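Local coordinates for putative GTP pyrophosphokinase (Streptococcus mutans, PDB 3L9D), which probably transfers pyrophosphate from ATP to GTP in the first step of ppGpp synthesis, at residues A[148-156]-A[168-179]; A[48-59]-A[71-79]. One frame throughout, in Å; residues are numbered along the deposited sequence.

Contact 1. Residues A[148-156]-A[168-179]; sequences YRSYHVIVE and IMAEIQIRTLAM
Val155 and Ile172 meet on the closely packed face of an antiparallel beta hairpin, where CD1 of Ile172 lies 3.7 Å from CG2 of Val155. The beta-branched Val153, Val155, Ile172 and Ile174 suit extended strands and give this face its methyls, while the small Ala170 sits against Val155. Backbone bonds pair Tyr151 with Ile174, Val153 with Ile172 and Val155 with Ala170.

On the other face Ile154 is buried, its CD1 against CB of Glu171, but His152, Glu171 and Gln173 are partly exposed. The Gln173 amide stacks on the His152 ring, planes 22° apart, with CG of Gln173 3.9 Å from the ring centroid in a CH-pi contact. His152 has CG anti to its carbonyl carbon (chi1 -57°), which lays the ring beside Gln173 and brings its NE2 into a hydrogen bond of 2.7 Å with OH of Tyr148. Arg175 NH2 donates to the same hydroxyl over 3.3 Å, while its NH1 hydrogen-bonds OD1 of Asn180. Flexible Met179 puts CE over one face of the Arg149 guanidinium.

Leu122 of helix 117-126 touches Tyr151, Val153 and Ile174, helix 42-64 packs on Ala170 and Ile172, and strand 132-139 pairs with 150-156 along its other edge.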
loop_
_atom_site.group_PDB
_atom_site.type_symbol
_atom_site.label_atom_id
_atom_site.label_comp_id
_atom_site.label_asym_id
_atom_site.label_seq_id
_atom_site.Cartn_x
_atom_site.Cartn_y
_atom_site.Cartn_z
ATOM N N TYR A 148 -11.007 -8.116 4.417
ATOM C CA TYR A 148 -9.835 -7.336 4.018
ATOM C C TYR A 148 -8.494 -7.973 4.411
ATOM O O TYR A 148 -8.345 -8.567 5.484
ATOM C CB TYR A 148 -9.943 -5.947 4.653
ATOM C CG TYR A 148 -8.869 -4.959 4.260
ATOM C CD1 TYR A 148 -8.860 -4.393 2.991
ATOM C CD2 TYR A 148 -7.901 -4.551 5.172
ATOM C CE1 TYR A 148 -7.908 -3.481 2.626
ATOM C CE2 TYR A 148 -6.937 -3.629 4.818
ATOM C CZ TYR A 148 -6.945 -3.100 3.535
ATOM O OH TYR A 148 -5.995 -2.179 3.148
ATOM N N ARG A 149 -7.509 -7.835 3.542
ATOM C CA ARG A 149 -6.201 -8.408 3.799
ATOM C C ARG A 149 -5.165 -7.469 3.207
ATOM O O ARG A 149 -5.153 -7.234 2.003
ATOM C CB ARG A 149 -6.067 -9.762 3.127
ATOM C CG ARG A 149 -6.707 -10.900 3.841
ATOM C CD ARG A 149 -5.661 -11.944 4.176
ATOM N NE ARG A 149 -5.314 -12.819 3.052
ATOM C CZ ARG A 149 -4.344 -13.742 3.095
ATOM N NH1 ARG A 149 -3.620 -13.903 4.206
ATOM N NH2 ARG A 149 -4.098 -14.509 2.029
ATOM N N SER A 150 -4.299 -6.929 4.051
ATOM C CA SER A 150 -3.310 -5.982 3.587
ATOM C C SER A 150 -2.342 -5.679 4.718
ATOM O O SER A 150 -2.603 -6.008 5.861
ATOM C CB SER A 150 -4.002 -4.707 3.104
ATOM O OG SER A 150 -3.070 -3.821 2.524
ATOM N N TYR A 151 -1.217 -5.058 4.400
ATOM C CA TYR A 151 -0.284 -4.632 5.431
ATOM C C TYR A 151 0.048 -3.150 5.244
ATOM O O TYR A 151 0.487 -2.746 4.167
ATOM C CB TYR A 151 0.989 -5.487 5.381
ATOM C CG TYR A 151 1.783 -5.449 6.657
ATOM C CD1 TYR A 151 1.806 -6.541 7.506
ATOM C CD2 TYR A 151 2.508 -4.318 7.020
ATOM C CE1 TYR A 151 2.530 -6.523 8.673
ATOM C CE2 TYR A 151 3.238 -4.283 8.208
ATOM C CZ TYR A 151 3.239 -5.390 9.028
ATOM O OH TYR A 151 3.942 -5.380 10.213
ATOM N N HIS A 152 -0.152 -2.339 6.278
ATOM C CA HIS A 152 0.046 -0.899 6.144
ATOM C C HIS A 152 1.285 -0.412 6.854
ATOM O O HIS A 152 1.457 -0.673 8.024
ATOM C CB HIS A 152 -1.154 -0.135 6.685
ATOM C CG HIS A 152 -2.453 -0.506 6.038
ATOM N ND1 HIS A 152 -3.597 0.241 6.190
ATOM C CD2 HIS A 152 -2.782 -1.542 5.234
ATOM C CE1 HIS A 152 -4.581 -0.325 5.514
ATOM N NE2 HIS A 152 -4.112 -1.407 4.927
ATOM N N VAL A 153 2.131 0.323 6.133
ATOM C CA VAL A 153 3.328 0.932 6.707
ATOM C C VAL A 153 3.290 2.438 6.496
ATOM O O VAL A 153 3.014 2.898 5.402
ATOM C CB VAL A 153 4.608 0.393 6.045
ATOM C CG1 VAL A 153 5.816 1.024 6.684
ATOM C CG2 VAL A 153 4.665 -1.130 6.146
ATOM N N ILE A 154 3.549 3.203 7.549
ATOM C CA ILE A 154 3.639 4.635 7.411
ATOM C C ILE A 154 5.106 5.023 7.528
ATOM O O ILE A 154 5.825 4.545 8.413
ATOM C CB ILE A 154 2.780 5.378 8.455
ATOM C CG1 ILE A 154 1.307 4.940 8.353
ATOM C CG2 ILE A 154 2.911 6.893 8.289
ATOM C CD1 ILE A 154 0.690 5.072 6.957
ATOM N N VAL A 155 5.551 5.858 6.599
ATOM C CA VAL A 155 6.924 6.297 6.575
ATOM C C VAL A 155 6.981 7.817 6.553
ATOM O O VAL A 155 6.132 8.468 5.939
ATOM C CB VAL A 155 7.718 5.683 5.383
ATOM C CG1 VAL A 155 7.870 4.166 5.555
ATOM C CG2 VAL A 155 7.076 6.052 4.007
ATOM N N GLU A 156 7.945 8.375 7.282
ATOM C CA GLU A 156 8.303 9.779 7.151
ATOM C C GLU A 156 9.347 9.856 6.062
ATOM O O GLU A 156 10.361 9.146 6.109
ATOM C CB GLU A 156 8.925 10.320 8.425
ATOM C CG GLU A 156 7.999 10.498 9.568
ATOM C CD GLU A 156 8.714 11.021 10.797
ATOM O OE1 GLU A 156 9.932 11.306 10.710
ATOM O OE2 GLU A 156 8.054 11.151 11.847
ATOM N N ILE A 168 7.228 14.695 4.866
ATOM C CA ILE A 168 5.847 14.229 4.635
ATOM C C ILE A 168 5.627 12.766 5.058
ATOM O O ILE A 168 6.565 11.995 5.189
ATOM C CB ILE A 168 5.418 14.402 3.156
ATOM C CG1 ILE A 168 6.257 13.515 2.230
ATOM C CG2 ILE A 168 5.540 15.868 2.734
ATOM C CD1 ILE A 168 5.667 12.182 1.954
ATOM N N MET A 169 4.380 12.373 5.275
ATOM C CA MET A 169 4.107 10.978 5.600
ATOM C C MET A 169 3.435 10.280 4.430
ATOM O O MET A 169 2.532 10.829 3.801
ATOM C CB MET A 169 3.248 10.862 6.859
ATOM C CG MET A 169 4.046 10.852 8.162
ATOM S SD MET A 169 2.970 10.577 9.588
ATOM C CE MET A 169 2.295 12.216 9.828
ATOM N N ALA A 170 3.898 9.075 4.133
ATOM C CA ALA A 170 3.317 8.294 3.061
ATOM C C ALA A 170 2.775 6.972 3.610
ATOM O O ALA A 170 3.378 6.360 4.495
ATOM C CB ALA A 170 4.340 8.042 1.977
ATOM N N GLU A 171 1.630 6.533 3.100
ATOM C CA GLU A 171 1.158 5.208 3.458
ATOM C C GLU A 171 1.476 4.173 2.378
ATOM O O GLU A 171 0.990 4.258 1.248
ATOM C CB GLU A 171 -0.328 5.219 3.731
ATOM C CG GLU A 171 -0.877 3.818 3.778
ATOM C CD GLU A 171 -2.254 3.764 4.373
ATOM O OE1 GLU A 171 -3.230 3.764 3.585
ATOM O OE2 GLU A 171 -2.350 3.727 5.632
ATOM N N ILE A 172 2.312 3.208 2.732
ATOM C CA ILE A 172 2.642 2.103 1.853
ATOM C C ILE A 172 1.791 0.884 2.188
ATOM O O ILE A 172 1.860 0.347 3.294
ATOM C CB ILE A 172 4.116 1.722 2.026
ATOM C CG1 ILE A 172 4.993 2.936 1.770
ATOM C CG2 ILE A 172 4.500 0.596 1.094
ATOM C CD1 ILE A 172 6.356 2.833 2.402
ATOM N N GLN A 173 0.977 0.434 1.249
ATOM C CA GLN A 173 0.264 -0.823 1.462
ATOM C C GLN A 173 0.896 -1.934 0.661
ATOM O O GLN A 173 1.221 -1.744 -0.517
ATOM C CB GLN A 173 -1.220 -0.697 1.123
ATOM C CG GLN A 173 -1.950 0.189 2.112
ATOM C CD GLN A 173 -3.420 0.256 1.836
ATOM O OE1 GLN A 173 -4.040 -0.748 1.494
ATOM N NE2 GLN A 173 -3.994 1.444 1.973
ATOM N N ILE A 174 1.074 -3.083 1.303
ATOM C CA ILE A 174 1.688 -4.238 0.667
ATOM C C ILE A 174 0.614 -5.327 0.467
ATOM O O ILE A 174 -0.105 -5.686 1.401
ATOM C CB ILE A 174 2.876 -4.726 1.523
ATOM C CG1 ILE A 174 3.752 -3.523 1.905
ATOM C CG2 ILE A 174 3.680 -5.797 0.795
ATOM C CD1 ILE A 174 4.774 -3.785 2.982
ATOM N N ARG A 175 0.492 -5.849 -0.748
ATOM C CA ARG A 175 -0.652 -6.695 -1.089
ATOM C C ARG A 175 -0.308 -7.767 -2.099
ATOM O O ARG A 175 0.506 -7.543 -2.989
ATOM C CB ARG A 175 -1.753 -5.833 -1.708
ATOM C CG ARG A 175 -2.405 -4.859 -0.762
ATOM C CD ARG A 175 -3.438 -4.032 -1.482
ATOM N NE ARG A 175 -4.196 -3.165 -0.580
ATOM C CZ ARG A 175 -5.186 -2.367 -0.970
ATOM N NH1 ARG A 175 -5.546 -2.323 -2.247
ATOM N NH2 ARG A 175 -5.824 -1.619 -0.084
ATOM N N THR A 176 -0.963 -8.919 -2.006
ATOM C CA THR A 176 -0.953 -9.847 -3.144
ATOM C C THR A 176 -1.842 -9.322 -4.275
ATOM O O THR A 176 -2.651 -8.415 -4.092
ATOM C CB THR A 176 -1.394 -11.290 -2.768
ATOM O OG1 THR A 176 -2.685 -11.276 -2.134
ATOM C CG2 THR A 176 -0.384 -11.928 -1.858
ATOM N N LEU A 177 -1.689 -9.898 -5.455
ATOM C CA LEU A 177 -2.534 -9.524 -6.569
ATOM C C LEU A 177 -4.018 -9.723 -6.175
ATOM O O LEU A 177 -4.862 -8.830 -6.375
ATOM C CB LEU A 177 -2.133 -10.353 -7.788
ATOM C CG LEU A 177 -0.753 -10.072 -8.433
ATOM C CD1 LEU A 177 0.120 -9.043 -7.644
ATOM C CD2 LEU A 177 0.055 -11.376 -8.720
ATOM N N ALA A 178 -4.324 -10.876 -5.576
ATOM C CA ALA A 178 -5.692 -11.174 -5.132
ATOM C C ALA A 178 -6.188 -10.220 -4.049
ATOM O O ALA A 178 -7.345 -9.777 -4.081
ATOM C CB ALA A 178 -5.816 -12.624 -4.666
ATOM N N MET A 179 -5.318 -9.911 -3.086
ATOM C CA MET A 179 -5.661 -8.952 -2.031
ATOM C C MET A 179 -6.060 -7.624 -2.629
ATOM O O MET A 179 -7.043 -7.008 -2.218
ATOM C CB MET A 179 -4.483 -8.726 -1.090
ATOM C CG MET A 179 -4.435 -9.667 0.094
ATOM S SD MET A 179 -2.869 -9.483 0.966
ATOM C CE MET A 179 -2.333 -11.191 0.978
#

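Contact 2. Residues A[48-59]-A[71-79]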
loop_
_atom_site.group_PDB
_atom_site.type_symbol
_atom_site.label_atom_id
_atom_site.label_comp_id
_atom_site.label_asym_id
_atom_site.label_seq_id
_atom_site.Cartn_x
_atom_site.Cartn_y
_atom_site.Cartn_z
ATOM N N VAL A 48 5.635 10.809 -4.065
ATOM C CA VAL A 48 5.107 9.620 -4.727
ATOM C C VAL A 48 5.987 9.222 -5.893
ATOM O O VAL A 48 6.199 8.036 -6.148
ATOM C CB VAL A 48 3.661 9.824 -5.236
ATOM C CG1 VAL A 48 3.199 8.614 -6.026
ATOM C CG2 VAL A 48 2.727 10.049 -4.077
ATOM N N GLY A 49 6.484 10.225 -6.614
ATOM C CA GLY A 49 7.315 9.996 -7.785
ATOM C C GLY A 49 8.654 9.362 -7.426
ATOM O O GLY A 49 9.053 8.386 -8.073
ATOM N N GLU A 50 9.329 9.902 -6.401
ATOM C CA GLU A 50 10.591 9.340 -5.897
ATOM C C GLU A 50 10.425 7.965 -5.238
ATOM O O GLU A 50 11.219 7.037 -5.473
ATOM C CB GLU A 50 11.232 10.298 -4.908
ATOM C CG GLU A 50 11.423 11.702 -5.473
ATOM C CD GLU A 50 11.965 12.664 -4.449
ATOM O OE1 GLU A 50 12.628 12.211 -3.487
ATOM O OE2 GLU A 50 11.730 13.873 -4.603
ATOM N N LEU A 51 9.394 7.830 -4.408
ATOM C CA LEU A 51 9.122 6.544 -3.789
ATOM C C LEU A 51 8.856 5.477 -4.856
ATOM O O LEU A 51 9.314 4.336 -4.733
ATOM C CB LEU A 51 7.975 6.653 -2.760
ATOM C CG LEU A 51 8.394 7.437 -1.508
ATOM C CD1 LEU A 51 7.188 7.996 -0.769
ATOM C CD2 LEU A 51 9.245 6.584 -0.581
ATOM N N LYS A 52 8.122 5.841 -5.900
ATOM C CA LYS A 52 7.878 4.908 -6.998
ATOM C C LYS A 52 9.202 4.410 -7.557
ATOM O O LYS A 52 9.442 3.211 -7.614
ATOM C CB LYS A 52 7.075 5.554 -8.126
ATOM C CG LYS A 52 5.593 5.611 -7.885
ATOM C CD LYS A 52 4.839 5.717 -9.208
ATOM C CE LYS A 52 3.347 5.854 -8.988
ATOM N NZ LYS A 52 2.686 6.385 -10.226
ATOM N N ILE A 53 10.065 5.330 -7.975
ATOM C CA ILE A 53 11.309 4.945 -8.634
ATOM C C ILE A 53 12.248 4.196 -7.663
ATOM O O ILE A 53 12.855 3.189 -8.033
ATOM C CB ILE A 53 11.974 6.162 -9.341
ATOM C CG1 ILE A 53 12.015 5.952 -10.863
ATOM C CG2 ILE A 53 13.329 6.452 -8.772
ATOM C CD1 ILE A 53 10.584 5.955 -11.569
ATOM N N LYS A 54 12.323 4.648 -6.412
ATOM C CA LYS A 54 13.082 3.920 -5.392
ATOM C C LYS A 54 12.573 2.471 -5.227
ATOM O O LYS A 54 13.351 1.523 -5.349
ATOM C CB LYS A 54 13.093 4.670 -4.051
ATOM C CG LYS A 54 13.908 5.965 -4.010
ATOM C CD LYS A 54 13.519 6.769 -2.769
ATOM C CE LYS A 54 14.289 8.068 -2.615
ATOM N NZ LYS A 54 15.724 7.813 -2.342
ATOM N N PHE A 55 11.274 2.299 -4.980
ATOM C CA PHE A 55 10.704 0.963 -4.758
ATOM C C PHE A 55 10.759 0.034 -5.977
ATOM O O PHE A 55 10.754 -1.190 -5.819
ATOM C CB PHE A 55 9.251 1.038 -4.244
ATOM C CG PHE A 55 9.124 1.624 -2.875
ATOM C CD1 PHE A 55 10.207 1.638 -2.014
ATOM C CD2 PHE A 55 7.923 2.164 -2.446
ATOM C CE1 PHE A 55 10.099 2.197 -0.747
ATOM C CE2 PHE A 55 7.795 2.709 -1.176
ATOM C CZ PHE A 55 8.886 2.729 -0.327
ATOM N N ARG A 56 10.788 0.603 -7.183
ATOM C CA ARG A 56 10.817 -0.204 -8.401
ATOM C C ARG A 56 12.216 -0.752 -8.670
ATOM O O ARG A 56 12.388 -1.678 -9.468
ATOM C CB ARG A 56 10.344 0.608 -9.590
ATOM C CG ARG A 56 8.869 0.856 -9.628
ATOM C CD ARG A 56 8.474 1.560 -10.929
ATOM N NE ARG A 56 7.030 1.628 -11.042
ATOM C CZ ARG A 56 6.359 2.741 -11.286
ATOM N NH1 ARG A 56 7.027 3.876 -11.476
ATOM N NH2 ARG A 56 5.032 2.708 -11.354
ATOM N N GLY A 57 13.201 -0.174 -7.978
ATOM C CA GLY A 57 14.593 -0.561 -8.093
ATOM C C GLY A 57 14.972 -1.730 -7.211
ATOM O O GLY A 57 16.008 -2.367 -7.421
ATOM N N ILE A 58 14.138 -2.014 -6.216
ATOM C CA ILE A 58 14.346 -3.184 -5.393
ATOM C C ILE A 58 14.182 -4.402 -6.293
ATOM O O ILE A 58 14.993 -5.334 -6.257
ATOM C CB ILE A 58 13.328 -3.249 -4.253
ATOM C CG1 ILE A 58 13.623 -2.182 -3.209
ATOM C CG2 ILE A 58 13.343 -4.617 -3.623
ATOM C CD1 ILE A 58 12.478 -1.991 -2.223
ATOM N N ARG A 59 13.137 -4.375 -7.115
ATOM C CA ARG A 59 12.831 -5.484 -8.011
ATOM C C ARG A 59 13.896 -5.635 -9.089
ATOM O O ARG A 59 14.247 -6.753 -9.454
ATOM C CB ARG A 59 11.446 -5.318 -8.643
ATOM C CG ARG A 59 11.287 -6.056 -9.976
ATOM C CD ARG A 59 9.819 -6.201 -10.438
ATOM N NE ARG A 59 9.716 -7.220 -11.492
ATOM C CZ ARG A 59 9.395 -8.501 -11.290
ATOM N NH1 ARG A 59 9.097 -8.955 -10.073
ATOM N NH2 ARG A 59 9.362 -9.336 -12.317
ATOM N N ILE A 71 8.984 -8.036 -4.661
ATOM C CA ILE A 71 8.113 -7.023 -5.240
ATOM C C ILE A 71 7.802 -7.367 -6.693
ATOM O O ILE A 71 8.708 -7.676 -7.476
ATOM C CB ILE A 71 8.741 -5.615 -5.171
ATOM C CG1 ILE A 71 9.005 -5.194 -3.725
ATOM C CG2 ILE A 71 7.843 -4.590 -5.833
ATOM C CD1 ILE A 71 9.603 -3.785 -3.600
ATOM N N GLU A 72 6.523 -7.326 -7.056
ATOM C CA GLU A 72 6.145 -7.631 -8.425
ATOM C C GLU A 72 5.972 -6.354 -9.198
ATOM O O GLU A 72 6.484 -6.232 -10.301
ATOM C CB GLU A 72 4.874 -8.470 -8.492
ATOM C CG GLU A 72 5.169 -9.931 -8.615
ATOM C CD GLU A 72 4.015 -10.688 -9.234
ATOM O OE1 GLU A 72 2.898 -10.664 -8.664
ATOM O OE2 GLU A 72 4.226 -11.314 -10.296
ATOM N N PHE A 73 5.232 -5.408 -8.625
ATOM C CA PHE A 73 5.179 -4.070 -9.188
ATOM C C PHE A 73 4.676 -3.028 -8.211
ATOM O O PHE A 73 4.328 -3.339 -7.090
ATOM C CB PHE A 73 4.369 -4.037 -10.469
ATOM C CG PHE A 73 2.931 -4.355 -10.282
ATOM C CD1 PHE A 73 1.988 -3.330 -10.185
ATOM C CD2 PHE A 73 2.499 -5.685 -10.240
ATOM C CE1 PHE A 73 0.620 -3.622 -10.032
ATOM C CE2 PHE A 73 1.141 -5.989 -10.097
ATOM C CZ PHE A 73 0.200 -4.954 -9.980
ATOM N N VAL A 74 4.639 -1.782 -8.653
ATOM C CA VAL A 74 4.459 -0.676 -7.741
ATOM C C VAL A 74 3.617 0.412 -8.361
ATOM O O VAL A 74 3.936 0.921 -9.439
ATOM C CB VAL A 74 5.817 -0.072 -7.382
ATOM C CG1 VAL A 74 5.639 1.164 -6.524
ATOM C CG2 VAL A 74 6.687 -1.112 -6.699
ATOM N N THR A 75 2.558 0.779 -7.653
ATOM C CA THR A 75 1.672 1.857 -8.058
ATOM C C THR A 75 1.636 2.906 -6.953
ATOM O O THR A 75 2.196 2.697 -5.881
ATOM C CB THR A 75 0.263 1.308 -8.295
ATOM O OG1 THR A 75 -0.301 0.875 -7.045
ATOM C CG2 THR A 75 0.328 0.129 -9.249
ATOM N N GLY A 76 0.991 4.040 -7.200
ATOM C CA GLY A 76 0.910 5.062 -6.172
ATOM C C GLY A 76 0.343 6.383 -6.650
ATOM O O GLY A 76 0.534 6.779 -7.795
ATOM N N ARG A 77 -0.355 7.080 -5.763
ATOM C CA ARG A 77 -0.933 8.361 -6.115
ATOM C C ARG A 77 -1.169 9.218 -4.894
ATOM O O ARG A 77 -1.272 8.716 -3.784
ATOM C CB ARG A 77 -2.250 8.145 -6.842
ATOM C CG ARG A 77 -3.400 7.693 -5.971
ATOM C CD ARG A 77 -4.623 7.458 -6.854
ATOM N NE ARG A 77 -4.847 8.582 -7.769
ATOM C CZ ARG A 77 -5.847 9.461 -7.670
ATOM N NH1 ARG A 77 -6.752 9.339 -6.709
ATOM N NH2 ARG A 77 -5.950 10.458 -8.546
ATOM N N VAL A 78 -1.249 10.521 -5.097
ATOM C CA VAL A 78 -1.600 11.412 -4.013
ATOM C C VAL A 78 -3.093 11.292 -3.794
ATOM O O VAL A 78 -3.855 11.153 -4.743
ATOM C CB VAL A 78 -1.217 12.852 -4.340
ATOM C CG1 VAL A 78 -1.583 13.771 -3.197
ATOM C CG2 VAL A 78 0.270 12.938 -4.617
ATOM N N LYS A 79 -3.512 11.308 -2.538
ATOM C CA LYS A 79 -4.926 11.175 -2.207
ATOM C C LYS A 79 -5.663 12.419 -2.687
ATOM O O LYS A 79 -5.182 13.532 -2.486
ATOM C CB LYS A 79 -5.090 10.970 -0.700
ATOM C CG LYS A 79 -6.508 11.095 -0.226
ATOM C CD LYS A 79 -6.619 10.910 1.284
ATOM C CE LYS A 79 -6.482 9.456 1.681
ATOM N NZ LYS A 79 -7.533 9.103 2.675
HETATM O O HOH W 1 0.955 4.362 -10.375
HETATM O O HOH W 2 5.860 -1.220 -11.064
#
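Arg59 and Ile71 meet where the guanidinium turns its edge to a backbone carbonyl. With CG anti to the backbone N (chi1 156°) and the chain extended as far as NE, Arg59 brings NH1 to within 2.9 Å of Ile71 O. The acceptor lies 5° out of the guanidinium plane, and the donor arrives on a lone pair of the carbonyl. Glu72 O instead lies over a face of the same group, 3.3 Å from Arg59 CD. A long arginine suits this place because its methylenes run past the strand before the charged end turns to the backbone.

Ile58 and Ile71 cross at about a right angle, their CD1 methyls 3.7 Å apart. Earlier in the helix, Arg56 lays its CG against CB of Val74, while Phe55 brings only its CB near CG2 of that valine. Helix 48-59 runs nearly antiparallel to strand 73-78, at 170°, and covers one side of this edge strand of the mixed sheet. Glu72 and Phe73 both pair with Met111, forming a classic beta bulge.

The polar ends of Arg56 and Lys52 turn to the strand backbone. Arg56 NH2 makes a weak bond of 2.8 Å to Val74 O, and its NE shares a water with Val74 N. Lys52, extended beyond CG, shares another water with Gly76 N, and its CE packs 3.2 Å from Gly76 O. At Gly76 the absence of a side chain lets Val48 CG1 approach the backbone, 3.7 Å from Gly76 C, while Val48 CG2 meets CG2 of Val78, the two side chains running obliquely to each other.

Contact 2 closes before contact 1 opens along the chain, and their centres lie about 12 Å apart. Both belong to one mixed sheet: strand 73-78 is outermost, strand 106-112 comes next, and the hairpin of contact 1 follows. This order makes contact 1 the buried centre of the sheet and contact 2 its partly buried margin. Helix 42-64 ties the two together, since Phe55 packs on Ile172 and Leu51 on Ala170 while the same helix lies along strand 73-78, so one helix spans from edge to core of this RelA/SpoT-family fold. Leu177, at the start of helix 177-193, reaches back to Phe73.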